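Local coordinates for protein RTX-adhesin (Marinomonas primoryensis, PDB 5IRB) that forms part of a giant calcium-binding RTX adhesin through which an Antarctic bacterium attaches to diatoms and ice, at residues 150-155 against 167-172; 123-128 against 132-137; 85-90 against 95-100; 8-13 against 63-68. One frame throughout, in Å; residues are numbered along the deposited sequence.

Interaction 1 (150-155 against 167-172)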
loop_
_atom_site.group_PDB
_atom_site.type_symbol
_atom_site.label_atom_id
_atom_site.label_comp_id
_atom_site.label_asym_id
_atom_site.label_seq_id
_atom_site.Cartn_x
_atom_site.Cartn_y
_atom_site.Cartn_z
ATOM N N VAL A 150 -9.359 -0.024 1.459
ATOM C CA VAL A 150 -7.938 0.104 1.773
ATOM C C VAL A 150 -7.797 0.750 3.141
ATOM O O VAL A 150 -8.396 1.792 3.395
ATOM C CB VAL A 150 -7.202 0.929 0.708
ATOM C CG1 VAL A 150 -5.746 1.255 1.145
ATOM C CG2 VAL A 150 -7.210 0.176 -0.612
ATOM N N SER A 151 -7.061 0.107 4.040
ATOM C CA SER A 151 -6.901 0.663 5.372
ATOM C C SER A 151 -5.456 0.606 5.886
ATOM O O SER A 151 -4.623 -0.174 5.409
ATOM C CB SER A 151 -7.840 -0.032 6.352
ATOM O OG SER A 151 -7.540 -1.397 6.465
ATOM N N MET A 152 -5.166 1.467 6.853
ATOM C CA MET A 152 -3.836 1.568 7.436
ATOM C C MET A 152 -3.990 2.274 8.760
ATOM O O MET A 152 -4.866 3.129 8.900
ATOM C CB MET A 152 -2.897 2.325 6.514
ATOM C CG MET A 152 -3.349 3.747 6.244
ATOM S SD MET A 152 -2.618 4.379 4.740
ATOM C CE MET A 152 -3.793 3.695 3.565
ATOM N N THR A 153 -3.177 1.900 9.742
ATOM C CA THR A 153 -3.193 2.579 11.024
ATOM C C THR A 153 -1.818 3.208 11.269
ATOM O O THR A 153 -0.803 2.510 11.371
ATOM C CB THR A 153 -3.546 1.625 12.165
ATOM O OG1 THR A 153 -4.799 1.005 11.883
ATOM C CG2 THR A 153 -3.669 2.387 13.467
ATOM N N ILE A 154 -1.801 4.532 11.351
ATOM C CA ILE A 154 -0.556 5.294 11.340
ATOM C C ILE A 154 -0.511 6.152 12.589
ATOM O O ILE A 154 -1.352 7.039 12.769
ATOM C CB ILE A 154 -0.423 6.168 10.073
ATOM C CG1 ILE A 154 -0.532 5.297 8.824
ATOM C CG2 ILE A 154 0.925 6.929 10.067
ATOM C CD1 ILE A 154 -0.600 6.066 7.524
ATOM N N ASN A 155 0.447 5.851 13.462
ATOM C CA ASN A 155 0.551 6.495 14.767
ATOM C C ASN A 155 -0.738 6.344 15.558
ATOM O O ASN A 155 -1.181 7.268 16.237
ATOM C CB ASN A 155 0.894 7.973 14.596
ATOM C CG ASN A 155 1.375 8.614 15.879
ATOM O OD1 ASN A 155 2.010 7.960 16.701
ATOM N ND2 ASN A 155 1.074 9.900 16.058
ATOM N N LYS A 167 -7.930 0.914 -10.139
ATOM C CA LYS A 167 -7.224 0.122 -9.120
ATOM C C LYS A 167 -6.135 0.883 -8.352
ATOM O O LYS A 167 -5.443 0.304 -7.517
ATOM C CB LYS A 167 -6.626 -1.166 -9.708
ATOM C CG LYS A 167 -7.682 -2.157 -10.288
ATOM C CD LYS A 167 -7.141 -3.576 -10.135
ATOM C CE LYS A 167 -8.119 -4.629 -10.564
ATOM N NZ LYS A 167 -7.480 -5.968 -10.465
ATOM N N THR A 168 -6.002 2.181 -8.597
ATOM C CA THR A 168 -5.218 3.003 -7.689
ATOM C C THR A 168 -6.066 3.425 -6.499
ATOM O O THR A 168 -7.282 3.166 -6.455
ATOM C CB THR A 168 -4.653 4.255 -8.376
ATOM O OG1 THR A 168 -5.730 5.113 -8.756
ATOM C CG2 THR A 168 -3.829 3.857 -9.608
ATOM N N TRP A 169 -5.397 3.991 -5.496
ATOM C CA TRP A 169 -6.064 4.482 -4.305
ATOM C C TRP A 169 -5.185 5.576 -3.721
ATOM O O TRP A 169 -3.978 5.545 -3.908
ATOM C CB TRP A 169 -6.307 3.374 -3.276
ATOM C CG TRP A 169 -5.091 2.624 -2.858
ATOM C CD1 TRP A 169 -4.619 1.440 -3.382
ATOM C CD2 TRP A 169 -4.159 3.014 -1.857
ATOM N NE1 TRP A 169 -3.458 1.061 -2.744
ATOM C CE2 TRP A 169 -3.137 2.034 -1.799
ATOM C CE3 TRP A 169 -4.068 4.117 -0.984
ATOM C CZ2 TRP A 169 -2.053 2.105 -0.921
ATOM C CZ3 TRP A 169 -2.985 4.196 -0.102
ATOM C CH2 TRP A 169 -1.999 3.200 -0.076
ATOM N N SER A 170 -5.772 6.527 -3.008
ATOM C CA SER A 170 -4.951 7.457 -2.244
ATOM C C SER A 170 -5.755 7.999 -1.096
ATOM O O SER A 170 -6.983 8.028 -1.144
ATOM C CB SER A 170 -4.451 8.609 -3.118
ATOM O OG SER A 170 -5.539 9.394 -3.569
ATOM N N VAL A 171 -5.057 8.441 -0.059
ATOM C CA VAL A 171 -5.730 9.018 1.091
ATOM C C VAL A 171 -4.793 10.032 1.771
ATOM O O VAL A 171 -3.571 9.824 1.845
ATOM C CB VAL A 171 -6.180 7.915 2.077
ATOM C CG1 VAL A 171 -5.000 7.168 2.645
ATOM C CG2 VAL A 171 -7.036 8.492 3.185
ATOM N N GLY A 172 -5.370 11.141 2.213
ATOM C CA GLY A 172 -4.627 12.185 2.900
ATOM C C GLY A 172 -4.333 11.778 4.330
ATOM O O GLY A 172 -5.228 11.385 5.070
#
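Both methyls of Val150 lie over one face of the Trp169 indole. CG1 stands above the six-membered ring, 3.9 Å from its centroid and 13° off the ring normal, a CH-pi contact. CG2 is on the same face above the CG-CD1 bond, 3.9 Å from Trp169 CG, and the valine side chain crosses the tryptophan at about a right angle. The side chains of Met152 and Trp169 approach each other from opposite directions. The methionine CE comes obliquely to Trp169 CZ3 at 3.8 Å and also meets CG1 of Val171, tip to tip, at 3.8 Å. A bend about the CG-SD bond (chi3 84°) swings CE between ring and valine. Strand 149-154 belongs to the five-stranded sheet and strand 168-174 to the three-stranded sheet of an immunoglobulin-like beta-sandwich. The two segments therefore face each other across its interior, their axes 8.9 Å apart at closest approach and crossing at -38°. No hydrogen bond joins them. Farther out, Val186 of strand 183-191 touches Val150, Met152 and Trp169, and Thr161 of strand 157-162 packs against both Val150 and Val171. The backbones are fixed within their own sheets: Val150 pairs with Thr161 and Met152 with Tyr159, while on the other side of the core Trp169 pairs with Gly138.

Interaction 2 (123-128 against 132-137). With CA (calcium ion), chain G; CA (calcium ion), chain F.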
loop_
_atom_site.group_PDB
_atom_site.type_symbol
_atom_site.label_atom_id
_atom_site.label_comp_id
_atom_site.label_asym_id
_atom_site.label_seq_id
_atom_site.Cartn_x
_atom_site.Cartn_y
_atom_site.Cartn_z
ATOM N N ASP A 123 10.549 9.940 -0.228
ATOM C CA ASP A 123 10.320 8.910 0.785
ATOM C C ASP A 123 10.915 9.362 2.131
ATOM O O ASP A 123 11.227 8.538 3.005
ATOM C CB ASP A 123 10.899 7.562 0.348
ATOM C CG ASP A 123 10.113 6.382 0.895
ATOM O OD1 ASP A 123 8.880 6.486 1.118
ATOM O OD2 ASP A 123 10.772 5.362 1.157
ATOM N N VAL A 124 11.088 10.674 2.273
ATOM C CA VAL A 124 11.501 11.291 3.535
ATOM C C VAL A 124 10.495 12.363 3.987
ATOM O O VAL A 124 10.127 13.276 3.227
ATOM C CB VAL A 124 12.916 11.907 3.408
ATOM C CG1 VAL A 124 13.334 12.578 4.699
ATOM C CG2 VAL A 124 13.907 10.830 3.012
ATOM N N VAL A 125 10.064 12.279 5.240
ATOM C CA VAL A 125 9.173 13.301 5.777
ATOM C C VAL A 125 9.998 14.403 6.423
ATOM O O VAL A 125 10.590 14.195 7.486
ATOM C CB VAL A 125 8.187 12.739 6.807
ATOM C CG1 VAL A 125 7.350 13.870 7.399
ATOM C CG2 VAL A 125 7.253 11.706 6.141
ATOM N N ASN A 126 10.051 15.571 5.790
ATOM C CA ASN A 126 10.803 16.679 6.383
ATOM C C ASN A 126 9.951 17.529 7.331
ATOM O O ASN A 126 8.769 17.243 7.526
ATOM C CB ASN A 126 11.463 17.559 5.296
ATOM C CG ASN A 126 10.464 18.414 4.516
ATOM O OD1 ASN A 126 9.309 18.597 4.917
ATOM N ND2 ASN A 126 10.926 18.975 3.408
ATOM N N ALA A 127 10.561 18.585 7.884
ATOM C CA ALA A 127 9.894 19.435 8.873
ATOM C C ALA A 127 8.570 20.009 8.379
ATOM O O ALA A 127 7.544 19.901 9.043
ATOM C CB ALA A 127 10.842 20.583 9.314
ATOM N N GLU A 128 8.603 20.625 7.210
ATOM C CA GLU A 128 7.418 21.212 6.613
ATOM C C GLU A 128 6.343 20.193 6.261
ATOM O O GLU A 128 5.150 20.446 6.448
ATOM C CB GLU A 128 7.840 22.024 5.390
ATOM C CG GLU A 128 6.777 22.277 4.341
ATOM C CD GLU A 128 7.230 23.312 3.312
ATOM O OE1 GLU A 128 8.461 23.573 3.193
ATOM O OE2 GLU A 128 6.353 23.815 2.570
ATOM N N SER A 132 1.891 19.176 7.546
ATOM C CA SER A 132 0.996 19.289 6.415
ATOM C C SER A 132 0.220 18.006 6.217
ATOM O O SER A 132 0.494 16.988 6.849
ATOM C CB SER A 132 1.762 19.586 5.132
ATOM O OG SER A 132 2.419 20.845 5.199
ATOM N N THR A 133 -0.696 18.042 5.268
ATOM C CA THR A 133 -1.342 16.817 4.820
ATOM C C THR A 133 -0.456 16.157 3.773
ATOM O O THR A 133 -0.073 16.796 2.800
ATOM C CB THR A 133 -2.729 17.106 4.258
ATOM O OG1 THR A 133 -3.562 17.585 5.314
ATOM C CG2 THR A 133 -3.350 15.810 3.647
ATOM N N ILE A 134 -0.151 14.877 3.952
ATOM C CA ILE A 134 0.634 14.135 2.976
ATOM C C ILE A 134 -0.213 13.008 2.342
ATOM O O ILE A 134 -0.864 12.249 3.054
ATOM C CB ILE A 134 1.880 13.522 3.620
ATOM C CG1 ILE A 134 2.838 14.612 4.115
ATOM C CG2 ILE A 134 2.608 12.624 2.658
ATOM C CD1 ILE A 134 3.877 14.058 5.067
ATOM N N THR A 135 -0.209 12.938 1.013
ATOM C CA THR A 135 -0.911 11.887 0.278
ATOM C C THR A 135 -0.215 10.534 0.383
ATOM O O THR A 135 0.968 10.395 0.030
ATOM C CB THR A 135 -1.016 12.202 -1.221
ATOM O OG1 THR A 135 -1.716 13.428 -1.421
ATOM C CG2 THR A 135 -1.772 11.049 -1.950
ATOM N N VAL A 136 -0.943 9.527 0.856
ATOM C CA VAL A 136 -0.434 8.168 0.789
ATOM C C VAL A 136 -1.209 7.462 -0.302
ATOM O O VAL A 136 -2.440 7.444 -0.283
ATOM C CB VAL A 136 -0.586 7.424 2.127
ATOM C CG1 VAL A 136 -0.057 5.994 2.002
ATOM C CG2 VAL A 136 0.177 8.171 3.225
ATOM N N SER A 137 -0.496 6.892 -1.269
ATOM C CA SER A 137 -1.158 6.312 -2.432
ATOM C C SER A 137 -0.483 5.009 -2.846
ATOM O O SER A 137 0.602 4.663 -2.369
ATOM C CB SER A 137 -1.180 7.315 -3.599
ATOM O OG SER A 137 0.131 7.515 -4.146
HETATM CA CA CA G . 8.801 3.981 1.134
HETATM CA CA CA F . 9.961 14.542 1.479
HETATM O O HOH W 1 9.732 15.367 -0.303
HETATM O O HOH W 2 12.171 15.697 1.926
HETATM O O HOH W 3 8.881 3.870 -1.190
HETATM O O HOH W 4 10.855 2.617 1.978
HETATM O O HOH W 5 5.967 4.046 0.868
#
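One hydrogen bond crosses the turn: Ser132 OG gives its proton to Glu128 O over 3.0 Å. The donor stands 29° out of the carbonyl plane, and the serine chi1 of -64° sets OG beside its own backbone N, toward that carbonyl. The apolar part is a light touch deeper in the domain, where Val125 CG1 meets the end of Ile134, CD1, at 4.2 Å as the two side chains slant past each other. The metal bonds are all on the 123-128 side. The carbonyl O of Val124 binds one calcium at 2.2 Å, in a site completed by Thr120, Asp122, Glu129 and water. A second calcium is held by both carboxylate oxygens of Asp123, OD1 at 2.5 Å and OD2 at 2.4 Å, with Thr205 O and water also around it; OD1 additionally accepts the N-H of Ile119. Asn126 and Ala127 bond to Ala298 and Asn300, far along the chain in the following sandwich. With little direct contact between the segments, the loop shape probably depends largely on the calcium ions, which would also offset the negative charge gathered at this domain junction.

Interaction 3 (85-90 against 95-100)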
loop_
_atom_site.group_PDB
_atom_site.type_symbol
_atom_site.label_atom_id
_atom_site.label_comp_id
_atom_site.label_asym_id
_atom_site.label_seq_id
_atom_site.Cartn_x
_atom_site.Cartn_y
_atom_site.Cartn_z
ATOM N N SER A 85 -24.669 -43.071 -10.731
ATOM C CA SER A 85 -25.470 -44.095 -11.390
ATOM C C SER A 85 -26.756 -44.383 -10.617
ATOM O O SER A 85 -26.881 -44.043 -9.429
ATOM C CB SER A 85 -24.641 -45.367 -11.587
ATOM O OG SER A 85 -24.291 -45.940 -10.342
ATOM N N VAL A 86 -27.737 -44.962 -11.313
ATOM C CA VAL A 86 -29.011 -45.268 -10.678
ATOM C C VAL A 86 -29.509 -46.662 -11.115
ATOM O O VAL A 86 -29.294 -47.075 -12.255
ATOM C CB VAL A 86 -30.062 -44.178 -10.988
ATOM C CG1 VAL A 86 -30.353 -44.104 -12.477
ATOM C CG2 VAL A 86 -31.352 -44.386 -10.166
ATOM N N VAL A 87 -30.114 -47.393 -10.187
ATOM C CA VAL A 87 -30.957 -48.535 -10.542
ATOM C C VAL A 87 -32.367 -48.285 -10.003
ATOM O O VAL A 87 -32.524 -47.818 -8.868
ATOM C CB VAL A 87 -30.386 -49.854 -10.010
ATOM C CG1 VAL A 87 -30.152 -49.773 -8.521
ATOM C CG2 VAL A 87 -31.315 -51.016 -10.356
ATOM N N VAL A 88 -33.379 -48.534 -10.836
ATOM C CA VAL A 88 -34.771 -48.349 -10.448
ATOM C C VAL A 88 -35.560 -49.663 -10.626
ATOM O O VAL A 88 -35.159 -50.529 -11.404
ATOM C CB VAL A 88 -35.480 -47.260 -11.272
ATOM C CG1 VAL A 88 -34.723 -45.942 -11.230
ATOM C CG2 VAL A 88 -35.696 -47.733 -12.714
ATOM N N THR A 89 -36.677 -49.783 -9.919
ATOM C CA THR A 89 -37.526 -50.980 -9.970
ATOM C C THR A 89 -38.962 -50.537 -10.116
ATOM O O THR A 89 -39.342 -49.526 -9.538
ATOM C CB THR A 89 -37.399 -51.839 -8.703
ATOM O OG1 THR A 89 -36.021 -52.146 -8.483
ATOM C CG2 THR A 89 -38.202 -53.136 -8.855
ATOM N N ASN A 90 -39.767 -51.276 -10.883
ATOM C CA ASN A 90 -41.200 -50.976 -10.929
ATOM C C ASN A 90 -42.012 -52.040 -10.212
ATOM O O ASN A 90 -41.454 -52.986 -9.655
ATOM C CB ASN A 90 -41.690 -50.821 -12.381
ATOM C CG ASN A 90 -41.729 -52.151 -13.164
ATOM O OD1 ASN A 90 -41.472 -53.234 -12.637
ATOM N ND2 ASN A 90 -42.041 -52.046 -14.442
ATOM N N GLN A 95 -36.403 -53.945 -13.752
ATOM C CA GLN A 95 -35.415 -52.938 -13.395
ATOM C C GLN A 95 -34.785 -52.222 -14.588
ATOM O O GLN A 95 -34.895 -52.675 -15.739
ATOM C CB GLN A 95 -34.328 -53.560 -12.547
ATOM C CG GLN A 95 -34.865 -54.241 -11.338
ATOM C CD GLN A 95 -33.783 -54.594 -10.369
ATOM O OE1 GLN A 95 -32.631 -54.806 -10.751
ATOM N NE2 GLN A 95 -34.135 -54.654 -9.097
ATOM N N GLY A 96 -34.123 -51.097 -14.293
ATOM C CA GLY A 96 -33.394 -50.328 -15.286
ATOM C C GLY A 96 -32.225 -49.619 -14.609
ATOM O O GLY A 96 -32.306 -49.294 -13.429
ATOM N N THR A 97 -31.131 -49.425 -15.339
ATOM C CA THR A 97 -29.968 -48.715 -14.839
ATOM C C THR A 97 -29.612 -47.555 -15.757
ATOM O O THR A 97 -29.878 -47.600 -16.954
ATOM C CB THR A 97 -28.751 -49.642 -14.713
ATOM O OG1 THR A 97 -28.489 -50.240 -15.995
ATOM C CG2 THR A 97 -29.021 -50.753 -13.713
ATOM N N ALA A 98 -29.015 -46.506 -15.192
ATOM C CA ALA A 98 -28.387 -45.466 -16.017
ATOM C C ALA A 98 -27.187 -44.843 -15.304
ATOM O O ALA A 98 -27.011 -45.060 -14.108
ATOM C CB ALA A 98 -29.400 -44.391 -16.381
ATOM N N ASP A 99 -26.372 -44.101 -16.063
ATOM C CA ASP A 99 -25.188 -43.405 -15.565
ATOM C C ASP A 99 -25.303 -41.917 -15.836
ATOM O O ASP A 99 -26.057 -41.496 -16.701
ATOM C CB ASP A 99 -23.895 -43.877 -16.256
ATOM C CG ASP A 99 -23.499 -45.282 -15.889
ATOM O OD1 ASP A 99 -23.597 -45.652 -14.700
ATOM O OD2 ASP A 99 -23.058 -46.014 -16.802
ATOM N N SER A 100 -24.497 -41.123 -15.139
ATOM C CA SER A 100 -24.436 -39.710 -15.456
ATOM C C SER A 100 -23.199 -39.102 -14.808
ATOM O O SER A 100 -22.586 -39.705 -13.920
ATOM C CB SER A 100 -25.694 -38.988 -14.973
ATOM O OG SER A 100 -25.735 -37.666 -15.474
#
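Thr89 OG1 and Gln95 CG each lie opposite their own carbonyl carbon (chi1 -54° and -55°), which lays the two side chains alongside each other, pointing the same way. From there the extended glutamine brings NE2 to Thr89 OG1 at 3.2 Å, a weak hydrogen bond, bent to 123° at the hydrogen. The other amide atom, OE1, lies 4.0 Å from CG2 of Val87, whose side chain it passes at a slant. The segments are neighbouring arms of an antiparallel beta-hairpin in the five-stranded sheet. Val86 with Ala98 and Val88 with Gly96 are the hydrogen-bonded pairs; Ser85 with Asp99, Val87 with Thr97 and Thr89 with Gln95 are the non-hydrogen-bonded ones. Each hydrogen-bonded pair makes two N-H to O bonds, among them Val86 N to Ala98 O and Val88 N to Gly96 O, both 2.9 Å. Val86 O, already taken by the N-H of Ala98, also receives a CA-H contact from Thr97 CA at 3.1 Å. On the face bearing Thr89 and Gln95, Asp99 OD1 comes within 3.3 Å of Ser85 CB. The other face looks into the sandwich: Val86 CG1 rests 4.0 Å from Ala98 CB, and Ile8 of strand 8-12 covers Val86, Val88 and Ala98. The backbone bonds thus supply most of the hold between the strands, while the side chains divide the hairpin into a mostly polar outer face, with Val87 among its residues, and an apolar inner one.

Interaction 4 (8-13 against 63-68)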
loop_
_atom_site.group_PDB
_atom_site.type_symbol
_atom_site.label_atom_id
_atom_site.label_comp_id
_atom_site.label_asym_id
_atom_site.label_seq_id
_atom_site.Cartn_x
_atom_site.Cartn_y
_atom_site.Cartn_z
ATOM N N ILE A 8 -34.229 -45.661 -18.566
ATOM C CA ILE A 8 -34.240 -44.400 -17.808
ATOM C C ILE A 8 -33.055 -43.474 -18.081
ATOM O O ILE A 8 -32.034 -43.880 -18.634
ATOM C CB ILE A 8 -34.270 -44.679 -16.299
ATOM C CG1 ILE A 8 -33.154 -45.667 -15.956
ATOM C CG2 ILE A 8 -35.618 -45.259 -15.889
ATOM C CD1 ILE A 8 -32.909 -45.825 -14.494
ATOM N N ASN A 9 -33.220 -42.223 -17.666
ATOM C CA ASN A 9 -32.213 -41.190 -17.821
ATOM C C ASN A 9 -31.945 -40.539 -16.461
ATOM O O ASN A 9 -32.880 -40.225 -15.733
ATOM C CB ASN A 9 -32.666 -40.146 -18.848
ATOM C CG ASN A 9 -31.533 -39.237 -19.300
ATOM O OD1 ASN A 9 -30.762 -39.587 -20.195
ATOM N ND2 ASN A 9 -31.429 -38.060 -18.686
ATOM N N LEU A 10 -30.678 -40.312 -16.139
ATOM C CA LEU A 10 -30.292 -39.772 -14.841
ATOM C C LEU A 10 -29.647 -38.402 -15.011
ATOM O O LEU A 10 -28.682 -38.260 -15.753
ATOM C CB LEU A 10 -29.304 -40.705 -14.141
ATOM C CG LEU A 10 -28.685 -40.265 -12.801
ATOM C CD1 LEU A 10 -29.756 -40.075 -11.741
ATOM C CD2 LEU A 10 -27.624 -41.246 -12.323
ATOM N N ASP A 11 -30.201 -37.395 -14.346
ATOM C CA ASP A 11 -29.630 -36.053 -14.387
ATOM C C ASP A 11 -29.250 -35.591 -13.008
ATOM O O ASP A 11 -29.944 -35.881 -12.029
ATOM C CB ASP A 11 -30.598 -35.034 -14.984
ATOM C CG ASP A 11 -30.635 -35.072 -16.496
ATOM O OD1 ASP A 11 -29.665 -34.586 -17.124
ATOM O OD2 ASP A 11 -31.637 -35.561 -17.058
ATOM N N ILE A 12 -28.149 -34.843 -12.956
ATOM C CA ILE A 12 -27.671 -34.201 -11.743
ATOM C C ILE A 12 -27.837 -32.701 -11.939
ATOM O O ILE A 12 -27.432 -32.163 -12.972
ATOM C CB ILE A 12 -26.197 -34.554 -11.451
ATOM C CG1 ILE A 12 -25.996 -36.079 -11.490
ATOM C CG2 ILE A 12 -25.739 -33.958 -10.123
ATOM C CD1 ILE A 12 -24.579 -36.508 -11.856
ATOM N N ASP A 13 -28.478 -32.034 -10.984
ATOM C CA ASP A 13 -28.615 -30.577 -11.034
ATOM C C ASP A 13 -27.257 -29.917 -10.819
ATOM O O ASP A 13 -26.378 -30.519 -10.197
ATOM C CB ASP A 13 -29.605 -30.096 -9.970
ATOM C CG ASP A 13 -30.991 -30.667 -10.161
ATOM O OD1 ASP A 13 -31.457 -30.735 -11.315
ATOM O OD2 ASP A 13 -31.611 -31.073 -9.159
ATOM N N GLY A 63 -39.680 -38.755 -8.949
ATOM C CA GLY A 63 -38.477 -38.883 -9.746
ATOM C C GLY A 63 -37.274 -38.072 -9.297
ATOM O O GLY A 63 -36.174 -38.271 -9.818
ATOM N N THR A 64 -37.466 -37.140 -8.365
ATOM C CA THR A 64 -36.341 -36.349 -7.874
ATOM C C THR A 64 -35.565 -37.087 -6.788
ATOM O O THR A 64 -36.038 -38.069 -6.221
ATOM C CB THR A 64 -36.778 -34.985 -7.264
ATOM O OG1 THR A 64 -37.595 -35.225 -6.109
ATOM C CG2 THR A 64 -37.541 -34.131 -8.267
ATOM N N TRP A 65 -34.368 -36.593 -6.496
ATOM C CA TRP A 65 -33.564 -37.140 -5.420
ATOM C C TRP A 65 -32.614 -36.056 -4.929
ATOM O O TRP A 65 -32.366 -35.072 -5.619
ATOM C CB TRP A 65 -32.754 -38.357 -5.863
ATOM C CG TRP A 65 -31.897 -38.116 -7.073
ATOM C CD1 TRP A 65 -32.253 -38.282 -8.375
ATOM C CD2 TRP A 65 -30.552 -37.611 -7.089
ATOM N NE1 TRP A 65 -31.205 -37.950 -9.196
ATOM C CE2 TRP A 65 -30.147 -37.529 -8.426
ATOM C CE3 TRP A 65 -29.642 -37.230 -6.088
ATOM C CZ2 TRP A 65 -28.880 -37.097 -8.803
ATOM C CZ3 TRP A 65 -28.383 -36.797 -6.460
ATOM C CH2 TRP A 65 -28.013 -36.734 -7.804
ATOM N N SER A 66 -32.083 -36.269 -3.736
ATOM C CA SER A 66 -31.282 -35.277 -3.051
ATOM C C SER A 66 -30.476 -36.003 -1.986
ATOM O O SER A 66 -30.977 -36.935 -1.362
ATOM C CB SER A 66 -32.161 -34.185 -2.452
ATOM O OG SER A 66 -31.850 -33.998 -1.085
ATOM N N VAL A 67 -29.221 -35.605 -1.815
ATOM C CA VAL A 67 -28.311 -36.296 -0.909
ATOM C C VAL A 67 -27.238 -35.353 -0.362
ATOM O O VAL A 67 -26.699 -34.519 -1.080
ATOM C CB VAL A 67 -27.609 -37.510 -1.595
ATOM C CG1 VAL A 67 -26.719 -37.078 -2.747
ATOM C CG2 VAL A 67 -26.844 -38.365 -0.570
ATOM N N SER A 68 -26.988 -35.480 0.932
ATOM C CA SER A 68 -25.934 -34.745 1.623
ATOM C C SER A 68 -24.543 -35.333 1.366
ATOM O O SER A 68 -24.322 -36.540 1.566
ATOM C CB SER A 68 -26.226 -34.736 3.116
ATOM O OG SER A 68 -26.447 -33.416 3.563
#
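Trp65 meets Leu10, Asp11 and Ile12 between the two edge strands of the three-stranded sheet in the N-terminal immunoglobulin-like sandwich. Strand 29-38 runs between them, bonding by its backbone to strand 8-12 through Val35 and to strand 64-70 through Gly34, so the axes of the edge strands stay 9.1 Å apart at closest approach. They run in broadly the same direction, 44° from each other. From strand 64-70 the indole reaches across on the inner side of the sheet to the other edge strand. Its nitrogen side faces Leu10: CD1 comes obliquely to Trp65 NE1 at 3.6 Å, the leucine lying at about a right angle to the tryptophan. CG of Leu10 trans to the backbone N (chi1 175°) carries the branch inward to make this touch. Asp11 contributes its backbone, the carbonyl O standing 3.6 Å from Trp65 CZ2, oblique to the ring; there is no hydrogen bond across the segments. Around them, Val46 and Leu48 of strand 43-50 in the opposing sheet pack on Trp65, and Ala84 touches both Leu10 and Ile12. Asp13, where the strand gives way to loop, bonds through OD2 to Thr33 OG1 of the middle strand. Ile12 and Glu102 belong to a magnesium site seen in a structure of this protein, though no magnesium is bound to them here. Ile12 also borders the benzene half of the indole: its CG1 lies at the ring edge, near the plane, 4.1 Å from CZ2.

How the interactions relate
Interactions 3 and 4 share the N-terminal sandwich, their centres 11 Å apart, and touch where Ala98 meets Ile8 and Ser100 OG bonds to Leu10 O. Interactions 1 and 2 lie in the next domain, 13 Å apart, joined through the pairing of strands 133-142 and 168-174, where Val171 N reaches Val136 O at 2.8 Å. Interactions 1 and 4 are buried and largely apolar, each centred on a tryptophan from corresponding strands of the two sandwiches, but one spans opposing sheets and the other a single sheet. Interaction 3 is partly exposed backbone pairing; interaction 2, at a domain end, is a sparse contact beside two calcium sites that probably shape its loop.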